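Local coordinates for maltose/maltodextrin-binding protein (Thermus thermophilus, PDB 2GH9), which binds maltotriose, probably capturing it and related maltodextrins outside the cytoplasmic membrane for uptake, as other periplasmic sugar-binding proteins do, at residues E340-A351 with M370-I378; Y151-F162 with Q197-K205. All coordinates share one frame; numbering follows the deposited sequence.

Interaction 1: residues E340-A351 with M370-I378. With GLC (alpha-D-glucopyranose), chain B.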
loop_
_atom_site.group_PDB
_atom_site.type_symbol
_atom_site.label_atom_id
_atom_site.label_comp_id
_atom_site.label_asym_id
_atom_site.label_seq_id
_atom_site.Cartn_x
_atom_site.Cartn_y
_atom_site.Cartn_z
ATOM N N GLU A 340 -1.255 -5.794 16.264
ATOM C CA GLU A 340 -0.049 -6.604 16.169
ATOM C C GLU A 340 0.668 -6.502 14.816
ATOM O O GLU A 340 1.874 -6.721 14.726
ATOM C CB GLU A 340 -0.416 -8.069 16.455
ATOM C CG GLU A 340 -0.854 -8.317 17.912
ATOM C CD GLU A 340 -2.352 -8.135 18.172
ATOM O OE1 GLU A 340 -3.126 -7.794 17.252
ATOM O OE2 GLU A 340 -2.759 -8.348 19.333
ATOM N N MET A 341 -0.071 -6.148 13.764
ATOM C CA MET A 341 0.543 -5.928 12.449
ATOM C C MET A 341 1.742 -4.962 12.532
ATOM O O MET A 341 2.752 -5.173 11.864
ATOM C CB MET A 341 -0.514 -5.419 11.443
ATOM C CG MET A 341 -0.168 -5.663 9.997
ATOM S SD MET A 341 0.364 -7.345 9.599
ATOM C CE MET A 341 2.072 -7.078 9.124
ATOM N N GLY A 342 1.643 -3.923 13.362
ATOM C CA GLY A 342 2.744 -2.967 13.557
ATOM C C GLY A 342 4.062 -3.595 14.018
ATOM O O GLY A 342 5.150 -3.097 13.700
ATOM N N LYS A 343 3.948 -4.691 14.769
ATOM C CA LYS A 343 5.104 -5.469 15.240
ATOM C C LYS A 343 5.768 -6.326 14.151
ATOM O O LYS A 343 6.956 -6.634 14.249
ATOM C CB LYS A 343 4.697 -6.386 16.412
ATOM C CG LYS A 343 4.605 -5.698 17.779
ATOM C CD LYS A 343 3.175 -5.318 18.145
ATOM C CE LYS A 343 2.994 -5.129 19.666
ATOM N NZ LYS A 343 1.576 -4.731 19.991
ATOM N N VAL A 344 5.018 -6.709 13.119
ATOM C CA VAL A 344 5.518 -7.678 12.114
ATOM C C VAL A 344 6.460 -7.066 11.072
ATOM O O VAL A 344 7.469 -7.665 10.728
ATOM C CB VAL A 344 4.355 -8.412 11.430
ATOM C CG1 VAL A 344 4.872 -9.338 10.298
ATOM C CG2 VAL A 344 3.573 -9.234 12.466
ATOM N N TRP A 345 6.144 -5.863 10.599
ATOM C CA TRP A 345 6.850 -5.263 9.465
ATOM C C TRP A 345 8.363 -5.143 9.673
ATOM O O TRP A 345 9.152 -5.371 8.747
ATOM C CB TRP A 345 6.288 -3.865 9.167
ATOM C CG TRP A 345 4.825 -3.783 8.804
ATOM C CD1 TRP A 345 3.859 -3.083 9.467
ATOM C CD2 TRP A 345 4.174 -4.354 7.648
ATOM N NE1 TRP A 345 2.665 -3.199 8.829
ATOM C CE2 TRP A 345 2.818 -3.968 7.707
ATOM C CE3 TRP A 345 4.605 -5.150 6.581
ATOM C CZ2 TRP A 345 1.886 -4.351 6.740
ATOM C CZ3 TRP A 345 3.683 -5.542 5.637
ATOM C CH2 TRP A 345 2.330 -5.136 5.719
ATOM N N GLY A 346 8.772 -4.735 10.867
ATOM C CA GLY A 346 10.196 -4.517 11.145
ATOM C C GLY A 346 11.039 -5.781 10.989
ATOM O O GLY A 346 11.926 -5.822 10.130
ATOM N N PRO A 347 10.775 -6.811 11.818
ATOM C CA PRO A 347 11.506 -8.083 11.695
ATOM C C PRO A 347 11.315 -8.772 10.339
ATOM O O PRO A 347 12.236 -9.446 9.861
ATOM C CB PRO A 347 10.910 -8.942 12.811
ATOM C CG PRO A 347 10.335 -7.951 13.795
ATOM C CD PRO A 347 9.816 -6.843 12.933
ATOM N N TRP A 348 10.132 -8.605 9.731
ATOM C CA TRP A 348 9.855 -9.185 8.409
ATOM C C TRP A 348 10.766 -8.592 7.359
ATOM O O TRP A 348 11.366 -9.328 6.575
ATOM C CB TRP A 348 8.380 -8.982 8.034
ATOM C CG TRP A 348 7.889 -9.690 6.799
ATOM C CD1 TRP A 348 8.571 -10.575 6.000
ATOM C CD2 TRP A 348 6.575 -9.597 6.252
ATOM N NE1 TRP A 348 7.757 -11.031 4.991
ATOM C CE2 TRP A 348 6.523 -10.457 5.127
ATOM C CE3 TRP A 348 5.429 -8.878 6.607
ATOM C CZ2 TRP A 348 5.384 -10.590 4.352
ATOM C CZ3 TRP A 348 4.303 -9.027 5.849
ATOM C CH2 TRP A 348 4.283 -9.866 4.729
ATOM N N GLY A 349 10.866 -7.267 7.355
ATOM C CA GLY A 349 11.735 -6.535 6.453
ATOM C C GLY A 349 13.214 -6.690 6.788
ATOM O O GLY A 349 14.069 -6.655 5.900
ATOM N N ASN A 350 13.512 -6.851 8.073
ATOM C CA ASN A 350 14.879 -7.144 8.501
ATOM C C ASN A 350 15.322 -8.501 7.948
ATOM O O ASN A 350 16.444 -8.647 7.485
ATOM C CB ASN A 350 14.992 -7.088 10.032
ATOM C CG ASN A 350 14.891 -5.652 10.589
ATOM O OD1 ASN A 350 14.971 -4.659 9.847
ATOM N ND2 ASN A 350 14.727 -5.548 11.916
ATOM N N ALA A 351 14.427 -9.479 7.977
ATOM C CA ALA A 351 14.718 -10.807 7.439
ATOM C C ALA A 351 15.083 -10.737 5.952
ATOM O O ALA A 351 16.047 -11.372 5.510
ATOM C CB ALA A 351 13.537 -11.722 7.651
ATOM N N MET A 370 13.397 -14.338 12.603
ATOM C CA MET A 370 12.284 -13.438 12.288
ATOM C C MET A 370 11.052 -13.819 13.096
ATOM O O MET A 370 10.476 -12.982 13.792
ATOM C CB MET A 370 11.957 -13.502 10.791
ATOM C CG MET A 370 10.755 -12.640 10.340
ATOM S SD MET A 370 10.212 -13.075 8.668
ATOM C CE MET A 370 8.994 -14.344 8.986
ATOM N N VAL A 371 10.659 -15.085 12.979
ATOM C CA VAL A 371 9.532 -15.648 13.723
ATOM C C VAL A 371 9.694 -15.479 15.251
ATOM O O VAL A 371 8.722 -15.163 15.959
ATOM C CB VAL A 371 9.345 -17.159 13.390
ATOM C CG1 VAL A 371 8.355 -17.811 14.350
ATOM C CG2 VAL A 371 8.895 -17.343 11.927
ATOM N N ALA A 372 10.918 -15.698 15.741
ATOM C CA ALA A 372 11.242 -15.543 17.170
ATOM C C ALA A 372 11.082 -14.090 17.633
ATOM O O ALA A 372 10.415 -13.832 18.635
ATOM C CB ALA A 372 12.648 -16.026 17.446
ATOM N N GLU A 373 11.693 -13.166 16.892
ATOM C CA GLU A 373 11.559 -11.711 17.107
ATOM C C GLU A 373 10.122 -11.188 17.115
ATOM O O GLU A 373 9.771 -10.360 17.959
ATOM C CB GLU A 373 12.325 -10.949 16.033
ATOM C CG GLU A 373 13.831 -10.993 16.187
ATOM C CD GLU A 373 14.565 -10.190 15.122
ATOM O OE1 GLU A 373 13.964 -9.258 14.527
ATOM O OE2 GLU A 373 15.758 -10.487 14.882
ATOM N N ILE A 374 9.315 -11.649 16.159
ATOM C CA ILE A 374 7.896 -11.288 16.087
ATOM C C ILE A 374 7.102 -11.842 17.271
ATOM O O ILE A 374 6.273 -11.128 17.835
ATOM C CB ILE A 374 7.230 -11.757 14.745
ATOM C CG1 ILE A 374 7.784 -10.957 13.559
ATOM C CG2 ILE A 374 5.734 -11.592 14.800
ATOM C CD1 ILE A 374 7.446 -11.547 12.198
ATOM N N LYS A 375 7.340 -13.105 17.642
ATOM C CA LYS A 375 6.652 -13.718 18.802
ATOM C C LYS A 375 6.921 -12.920 20.070
ATOM O O LYS A 375 5.999 -12.630 20.845
ATOM C CB LYS A 375 7.080 -15.180 19.017
ATOM C CG LYS A 375 6.357 -16.174 18.123
ATOM C CD LYS A 375 6.730 -17.629 18.447
ATOM C CE LYS A 375 6.272 -18.580 17.334
ATOM N NZ LYS A 375 6.460 -20.036 17.664
ATOM N N LYS A 376 8.189 -12.568 20.256
ATOM C CA LYS A 376 8.629 -11.750 21.387
ATOM C C LYS A 376 7.994 -10.356 21.409
ATOM O O LYS A 376 7.603 -9.878 22.476
ATOM C CB LYS A 376 10.163 -11.652 21.416
ATOM C CG LYS A 376 10.814 -12.866 22.106
ATOM C CD LYS A 376 12.223 -13.181 21.596
ATOM C CE LYS A 376 12.803 -14.430 22.280
ATOM N NZ LYS A 376 14.307 -14.467 22.216
ATOM N N ALA A 377 7.875 -9.724 20.238
ATOM C CA ALA A 377 7.319 -8.370 20.136
ATOM C C ALA A 377 5.813 -8.348 20.390
ATOM O O ALA A 377 5.289 -7.364 20.931
ATOM C CB ALA A 377 7.649 -7.746 18.781
ATOM N N ILE A 378 5.122 -9.422 20.011
ATOM C CA ILE A 378 3.688 -9.543 20.280
ATOM C C ILE A 378 3.398 -9.797 21.770
ATOM O O ILE A 378 2.706 -9.001 22.407
ATOM C CB ILE A 378 3.019 -10.643 19.406
ATOM C CG1 ILE A 378 2.975 -10.203 17.935
ATOM C CG2 ILE A 378 1.610 -10.938 19.897
ATOM C CD1 ILE A 378 1.967 -10.967 17.085
HETATM C C1 GLC B . 2.783 -0.822 4.080
HETATM C C2 GLC B . 2.016 -0.597 5.369
HETATM C C3 GLC B . 2.902 0.082 6.401
HETATM C C4 GLC B . 4.183 -0.725 6.570
HETATM C C5 GLC B . 4.905 -0.961 5.235
HETATM C C6 GLC B . 6.129 -1.881 5.354
HETATM O O2 GLC B . 0.843 0.202 5.121
HETATM O O3 GLC B . 2.213 0.177 7.644
HETATM O O4 GLC B . 5.023 -0.020 7.483
HETATM O O5 GLC B . 3.999 -1.564 4.306
HETATM O O6 GLC B . 6.983 -1.672 4.223
#

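Interaction 2: residues Y151-F162 with Q197-K205. With GLC (alpha-D-glucopyranose), chain C; GLC (alpha-D-glucopyranose), chain B.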
loop_
_atom_site.group_PDB
_atom_site.type_symbol
_atom_site.label_atom_id
_atom_site.label_comp_id
_atom_site.label_asym_id
_atom_site.label_seq_id
_atom_site.Cartn_x
_atom_site.Cartn_y
_atom_site.Cartn_z
ATOM N N TYR A 151 12.593 -3.123 -8.338
ATOM C CA TYR A 151 11.566 -2.860 -7.316
ATOM C C TYR A 151 12.212 -2.698 -5.941
ATOM O O TYR A 151 13.396 -3.010 -5.760
ATOM C CB TYR A 151 10.473 -3.966 -7.309
ATOM C CG TYR A 151 10.791 -5.212 -6.504
ATOM C CD1 TYR A 151 11.809 -6.072 -6.897
ATOM C CD2 TYR A 151 10.044 -5.555 -5.371
ATOM C CE1 TYR A 151 12.110 -7.201 -6.178
ATOM C CE2 TYR A 151 10.342 -6.702 -4.631
ATOM C CZ TYR A 151 11.386 -7.523 -5.059
ATOM O OH TYR A 151 11.723 -8.661 -4.397
ATOM N N ASN A 152 11.424 -2.224 -4.979
ATOM C CA ASN A 152 11.874 -2.071 -3.598
ATOM C C ASN A 152 12.065 -3.428 -2.916
ATOM O O ASN A 152 11.270 -3.848 -2.093
ATOM C CB ASN A 152 10.892 -1.168 -2.828
ATOM C CG ASN A 152 11.439 -0.686 -1.516
ATOM O OD1 ASN A 152 12.592 -0.962 -1.147
ATOM N ND2 ASN A 152 10.603 0.065 -0.782
ATOM N N ILE A 153 13.183 -4.080 -3.245
ATOM C CA ILE A 153 13.438 -5.468 -2.888
ATOM C C ILE A 153 13.497 -5.774 -1.395
ATOM O O ILE A 153 13.164 -6.878 -0.965
ATOM C CB ILE A 153 14.739 -5.965 -3.638
ATOM C CG1 ILE A 153 14.986 -7.457 -3.448
ATOM C CG2 ILE A 153 15.967 -5.155 -3.231
ATOM C CD1 ILE A 153 15.914 -8.033 -4.522
ATOM N N GLY A 154 13.932 -4.806 -0.595
ATOM C CA GLY A 154 14.013 -5.005 0.828
ATOM C C GLY A 154 12.708 -4.853 1.573
ATOM O O GLY A 154 12.633 -5.222 2.720
ATOM N N ASP A 155 11.674 -4.325 0.916
ATOM C CA ASP A 155 10.402 -4.003 1.579
ATOM C C ASP A 155 9.442 -5.216 1.762
ATOM O O ASP A 155 9.088 -5.883 0.801
ATOM C CB ASP A 155 9.741 -2.871 0.787
ATOM C CG ASP A 155 8.598 -2.193 1.535
ATOM O OD1 ASP A 155 7.643 -2.895 1.878
ATOM O OD2 ASP A 155 8.636 -0.952 1.732
ATOM N N PRO A 156 9.002 -5.492 2.995
ATOM C CA PRO A 156 8.138 -6.674 3.253
ATOM C C PRO A 156 6.732 -6.646 2.588
ATOM O O PRO A 156 6.267 -7.658 2.018
ATOM C CB PRO A 156 8.025 -6.703 4.789
ATOM C CG PRO A 156 8.395 -5.361 5.249
ATOM C CD PRO A 156 9.277 -4.720 4.224
ATOM N N TYR A 157 6.075 -5.493 2.654
ATOM C CA TYR A 157 4.844 -5.234 1.861
ATOM C C TYR A 157 4.989 -5.540 0.353
ATOM O O TYR A 157 4.164 -6.234 -0.228
ATOM C CB TYR A 157 4.429 -3.774 2.058
ATOM C CG TYR A 157 3.256 -3.291 1.232
ATOM C CD1 TYR A 157 1.978 -3.386 1.719
ATOM C CD2 TYR A 157 3.454 -2.690 -0.019
ATOM C CE1 TYR A 157 0.902 -2.921 1.004
ATOM C CE2 TYR A 157 2.397 -2.240 -0.759
ATOM C CZ TYR A 157 1.100 -2.345 -0.235
ATOM O OH TYR A 157 -0.004 -1.903 -0.930
ATOM N N PHE A 158 6.035 -5.031 -0.288
ATOM C CA PHE A 158 6.225 -5.260 -1.738
ATOM C C PHE A 158 6.414 -6.743 -2.080
ATOM O O PHE A 158 5.965 -7.228 -3.128
ATOM C CB PHE A 158 7.423 -4.446 -2.238
ATOM C CG PHE A 158 7.100 -3.020 -2.539
ATOM C CD1 PHE A 158 6.970 -2.597 -3.853
ATOM C CD2 PHE A 158 6.931 -2.106 -1.526
ATOM C CE1 PHE A 158 6.679 -1.288 -4.134
ATOM C CE2 PHE A 158 6.621 -0.796 -1.808
ATOM C CZ PHE A 158 6.520 -0.384 -3.114
ATOM N N ASN A 159 7.061 -7.460 -1.163
ATOM C CA ASN A 159 7.355 -8.884 -1.315
ATOM C C ASN A 159 6.264 -9.852 -0.866
ATOM O O ASN A 159 6.376 -11.043 -1.144
ATOM C CB ASN A 159 8.647 -9.226 -0.563
ATOM C CG ASN A 159 9.862 -8.778 -1.304
ATOM O OD1 ASN A 159 10.130 -9.268 -2.394
ATOM N ND2 ASN A 159 10.578 -7.817 -0.753
ATOM N N PHE A 160 5.223 -9.370 -0.178
ATOM C CA PHE A 160 4.187 -10.270 0.304
ATOM C C PHE A 160 3.644 -11.197 -0.789
ATOM O O PHE A 160 3.418 -12.372 -0.533
ATOM C CB PHE A 160 3.028 -9.558 1.008
ATOM C CG PHE A 160 1.890 -10.489 1.320
ATOM C CD1 PHE A 160 2.038 -11.472 2.292
ATOM C CD2 PHE A 160 0.706 -10.443 0.593
ATOM C CE1 PHE A 160 1.012 -12.351 2.565
ATOM C CE2 PHE A 160 -0.315 -11.345 0.855
ATOM C CZ PHE A 160 -0.157 -12.299 1.844
ATOM N N GLY A 161 3.456 -10.690 -2.009
ATOM C CA GLY A 161 2.908 -11.503 -3.086
ATOM C C GLY A 161 3.677 -12.779 -3.365
ATOM O O GLY A 161 3.091 -13.804 -3.704
ATOM N N PHE A 162 4.985 -12.710 -3.214
ATOM C CA PHE A 162 5.833 -13.901 -3.302
ATOM C C PHE A 162 5.603 -14.828 -2.088
ATOM O O PHE A 162 5.575 -16.044 -2.227
ATOM C CB PHE A 162 7.308 -13.501 -3.404
ATOM C CG PHE A 162 7.594 -12.529 -4.501
ATOM C CD1 PHE A 162 7.006 -12.674 -5.746
ATOM C CD2 PHE A 162 8.487 -11.471 -4.295
ATOM C CE1 PHE A 162 7.260 -11.768 -6.772
ATOM C CE2 PHE A 162 8.757 -10.578 -5.304
ATOM C CZ PHE A 162 8.133 -10.713 -6.551
ATOM N N GLN A 197 14.444 -17.279 -0.513
ATOM C CA GLN A 197 15.345 -17.808 -1.568
ATOM C C GLN A 197 15.023 -17.254 -2.971
ATOM O O GLN A 197 15.916 -16.841 -3.716
ATOM C CB GLN A 197 15.287 -19.336 -1.585
ATOM C CG GLN A 197 16.413 -19.993 -2.396
ATOM C CD GLN A 197 17.813 -19.542 -1.955
ATOM O OE1 GLN A 197 18.209 -19.745 -0.810
ATOM N NE2 GLN A 197 18.538 -18.908 -2.851
ATOM N N PHE A 198 13.745 -17.222 -3.334
ATOM C CA PHE A 198 13.349 -16.582 -4.593
ATOM C C PHE A 198 13.767 -15.101 -4.642
ATOM O O PHE A 198 14.283 -14.616 -5.676
ATOM C CB PHE A 198 11.840 -16.705 -4.836
ATOM C CG PHE A 198 11.361 -15.849 -5.963
ATOM C CD1 PHE A 198 11.718 -16.154 -7.255
ATOM C CD2 PHE A 198 10.600 -14.715 -5.730
ATOM C CE1 PHE A 198 11.332 -15.352 -8.305
ATOM C CE2 PHE A 198 10.212 -13.902 -6.779
ATOM C CZ PHE A 198 10.566 -14.228 -8.069
ATOM N N ILE A 199 13.538 -14.382 -3.533
ATOM C CA ILE A 199 13.954 -12.985 -3.456
ATOM C C ILE A 199 15.481 -12.881 -3.583
ATOM O O ILE A 199 15.969 -12.074 -4.365
ATOM C CB ILE A 199 13.416 -12.243 -2.209
ATOM C CG1 ILE A 199 11.883 -12.185 -2.239
ATOM C CG2 ILE A 199 14.012 -10.819 -2.142
ATOM C CD1 ILE A 199 11.208 -12.008 -0.875
ATOM N N LYS A 200 16.226 -13.716 -2.868
ATOM C CA LYS A 200 17.690 -13.792 -3.102
ATOM C C LYS A 200 18.050 -14.022 -4.565
ATOM O O LYS A 200 18.915 -13.333 -5.120
ATOM C CB LYS A 200 18.339 -14.878 -2.253
ATOM C CG LYS A 200 18.554 -14.471 -0.845
ATOM C CD LYS A 200 19.133 -15.622 0.014
ATOM C CE LYS A 200 20.611 -15.906 -0.275
ATOM N NZ LYS A 200 21.073 -17.039 0.606
ATOM N N ASP A 201 17.355 -14.973 -5.189
ATOM C CA ASP A 201 17.622 -15.354 -6.570
ATOM C C ASP A 201 17.415 -14.203 -7.521
ATOM O O ASP A 201 18.056 -14.155 -8.559
ATOM C CB ASP A 201 16.746 -16.542 -7.017
ATOM C CG ASP A 201 17.094 -17.849 -6.316
ATOM O OD1 ASP A 201 18.139 -17.937 -5.632
ATOM O OD2 ASP A 201 16.302 -18.812 -6.452
ATOM N N LEU A 202 16.491 -13.294 -7.193
ATOM C CA LEU A 202 16.249 -12.099 -8.006
ATOM C C LEU A 202 17.538 -11.266 -8.127
ATOM O O LEU A 202 17.721 -10.528 -9.081
ATOM C CB LEU A 202 15.090 -11.244 -7.417
ATOM C CG LEU A 202 13.644 -11.757 -7.623
ATOM C CD1 LEU A 202 12.597 -10.874 -6.932
ATOM C CD2 LEU A 202 13.305 -11.858 -9.100
ATOM N N ARG A 203 18.415 -11.385 -7.142
ATOM C CA ARG A 203 19.707 -10.700 -7.201
ATOM C C ARG A 203 20.814 -11.644 -7.663
ATOM O O ARG A 203 21.467 -11.368 -8.635
ATOM C CB ARG A 203 20.062 -10.106 -5.847
ATOM C CG ARG A 203 21.388 -9.341 -5.812
ATOM C CD ARG A 203 21.505 -8.585 -4.499
ATOM N NE ARG A 203 20.618 -7.418 -4.497
ATOM C CZ ARG A 203 20.252 -6.730 -3.417
ATOM N NH1 ARG A 203 20.680 -7.076 -2.215
ATOM N NH2 ARG A 203 19.441 -5.689 -3.544
ATOM N N PHE A 204 20.996 -12.763 -6.973
ATOM C CA PHE A 204 22.215 -13.567 -7.145
ATOM C C PHE A 204 22.168 -14.639 -8.242
ATOM O O PHE A 204 23.219 -15.184 -8.634
ATOM C CB PHE A 204 22.576 -14.219 -5.821
ATOM C CG PHE A 204 22.767 -13.242 -4.701
ATOM C CD1 PHE A 204 23.688 -12.200 -4.822
ATOM C CD2 PHE A 204 22.020 -13.347 -3.526
ATOM C CE1 PHE A 204 23.866 -11.285 -3.777
ATOM C CE2 PHE A 204 22.190 -12.436 -2.491
ATOM C CZ PHE A 204 23.118 -11.409 -2.618
ATOM N N LYS A 205 20.971 -14.985 -8.704
ATOM C CA LYS A 205 20.835 -15.992 -9.750
ATOM C C LYS A 205 20.387 -15.337 -11.028
ATOM O O LYS A 205 21.014 -15.502 -12.071
ATOM C CB LYS A 205 19.831 -17.080 -9.374
ATOM C CG LYS A 205 19.688 -18.139 -10.471
ATOM C CD LYS A 205 18.527 -19.072 -10.258
ATOM C CE LYS A 205 18.686 -19.923 -9.015
ATOM N NZ LYS A 205 17.692 -21.058 -9.059
HETATM C C1 GLC C . 2.844 2.287 -0.229
HETATM C C2 GLC C . 1.521 1.788 0.322
HETATM C C3 GLC C . 1.678 1.481 1.829
HETATM C C4 GLC C . 2.856 0.569 2.131
HETATM C C5 GLC C . 4.120 1.102 1.461
HETATM C C6 GLC C . 5.281 0.112 1.617
HETATM O O2 GLC C . 0.518 2.794 0.156
HETATM O O3 GLC C . 0.485 0.923 2.336
HETATM O O4 GLC C . 3.050 0.475 3.557
HETATM O O5 GLC C . 3.886 1.345 0.054
HETATM O O6 GLC C . 6.553 0.765 1.585
HETATM C C1 GLC B . 2.783 -0.822 4.080
HETATM C C2 GLC B . 2.016 -0.597 5.369
HETATM C C3 GLC B . 2.902 0.082 6.401
HETATM C C4 GLC B . 4.183 -0.725 6.570
HETATM C C5 GLC B . 4.905 -0.961 5.235
HETATM C C6 GLC B . 6.129 -1.881 5.354
HETATM O O2 GLC B . 0.843 0.202 5.121
HETATM O O3 GLC B . 2.213 0.177 7.644
HETATM O O4 GLC B . 5.023 -0.020 7.483
HETATM O O5 GLC B . 3.999 -1.564 4.306
HETATM O O6 GLC B . 6.983 -1.672 4.223
#

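Interaction 1: residues E340-A351 with M370-I378
The carbonyl oxygen of Pro347 accepts the helical bond from Ala351 N at 2.9 Å and is packed by Met370 CG at 3.6 Å. Met370 runs out straight through chi1 and chi2 (CG anti to the backbone N, 177°), which brings SD to 3.7 Å from Ala351 CB. The sulfur also makes an oblique Met-aromatic contact with Trp348, 4.8 Å from the centroid of the five-membered ring. The two segments form an antiparallel helix pair, their axes 9.0 Å apart at 161°, and belong to consecutive helices near the C-terminus. In its middle, Ile374 lays CG1 against Pro347 CB (3.8 Å) while CD1 reaches Val344 CG1. Glu373 flanks the proline ring with OE1. At the far end Lys343 lays CB and CG on Ala377 CB, and its bend at chi2 leads CE to Ala377 O. Ile378 and Glu340 cross at about a right angle, CD1 of Ile378 lying 3.8 Å from CB of Glu340. The face of helix 341-351 turned from this seam serves the sugar: Trp345 has Met341 CE over the centre of one ring face and C4 of the chain B glucose on the other, 3.6 Å above the plane. Trp345 NE1 gives a weak hydrogen bond to Asp65.

Interaction 2: residues Y151-F162 with Q197-K205
Asn159 and Ile199 both place their gamma carbon anti to the carbonyl carbon (CG at chi1 -77°, CG1 at chi1 -63°), and from opposite directions the amide oxygen OD1 of Asn159 and CD1 of Ile199 come within 3.3 Å. The contact joins helix 156-162, whose N-cap is Asp155, to helix 197-204 in a buried, largely apolar contact of the periplasmic binding protein fold. Three bonds fix the rotation of the buried Asn159 amide. Tyr151 OH donates to OD1 at 2.6 Å, in the carbonyl plane and on a lone pair, while ND2 gives one bond to Ile153 O at 2.8 Å and another to Asp155 O, meeting both carbonyls from above their planes. Beside this amide Ile153 slides past Ile199, CG1 against CG2, and Leu202 CD1 packs on Tyr151 OH. Over one face of the Arg203 guanidinium lies Ile153 CD1; the charged group itself bonds to Ile356 O. The capping aspartate also faces the sugar: its OD1 accepts from O6 of the chain B glucose at 2.7 Å and its OD2 from O6 of the chain C glucose at 2.7 Å. Next to it, Tyr157 spreads its ring under the chain C glucose, C4 standing 3.8 Å above the plane over the ring centre. An alanine at Tyr157 would remove the ring and is likely to open a gap beneath C4 and C6 of the chain C glucose and beside C1 of the chain B glucose, giving both sugars more freedom to shift. Further along helix 156-166, the face of Phe162 receives the edge of Phe198 in a T-shaped pair (centroids 4.8 Å apart, planes at 73°), with CE2 standing over the centre of the Phe162 ring.

In the fold
Interaction 2 comes first along the chain and closes before interaction 1 opens; their centres lie about 17 Å apart. They meet directly between helices 156-166 and 341-357, where Pro156 packs on Trp348 (CB to CD2 3.6 Å) and Phe160 on the same indole. Helix 341-357 also reaches helix 189-204 further on, its Ile356 touching both Ile153 and Ile199. Helix 341-357 thus stands between helix 363-378 and the helices of interaction 2, with helix 363-378 packed on its side away from Trp345 and the sugar. Both contacts border the chain B glucose, which suggests that this connected set of helices holds one wall of the maltotriose pocket.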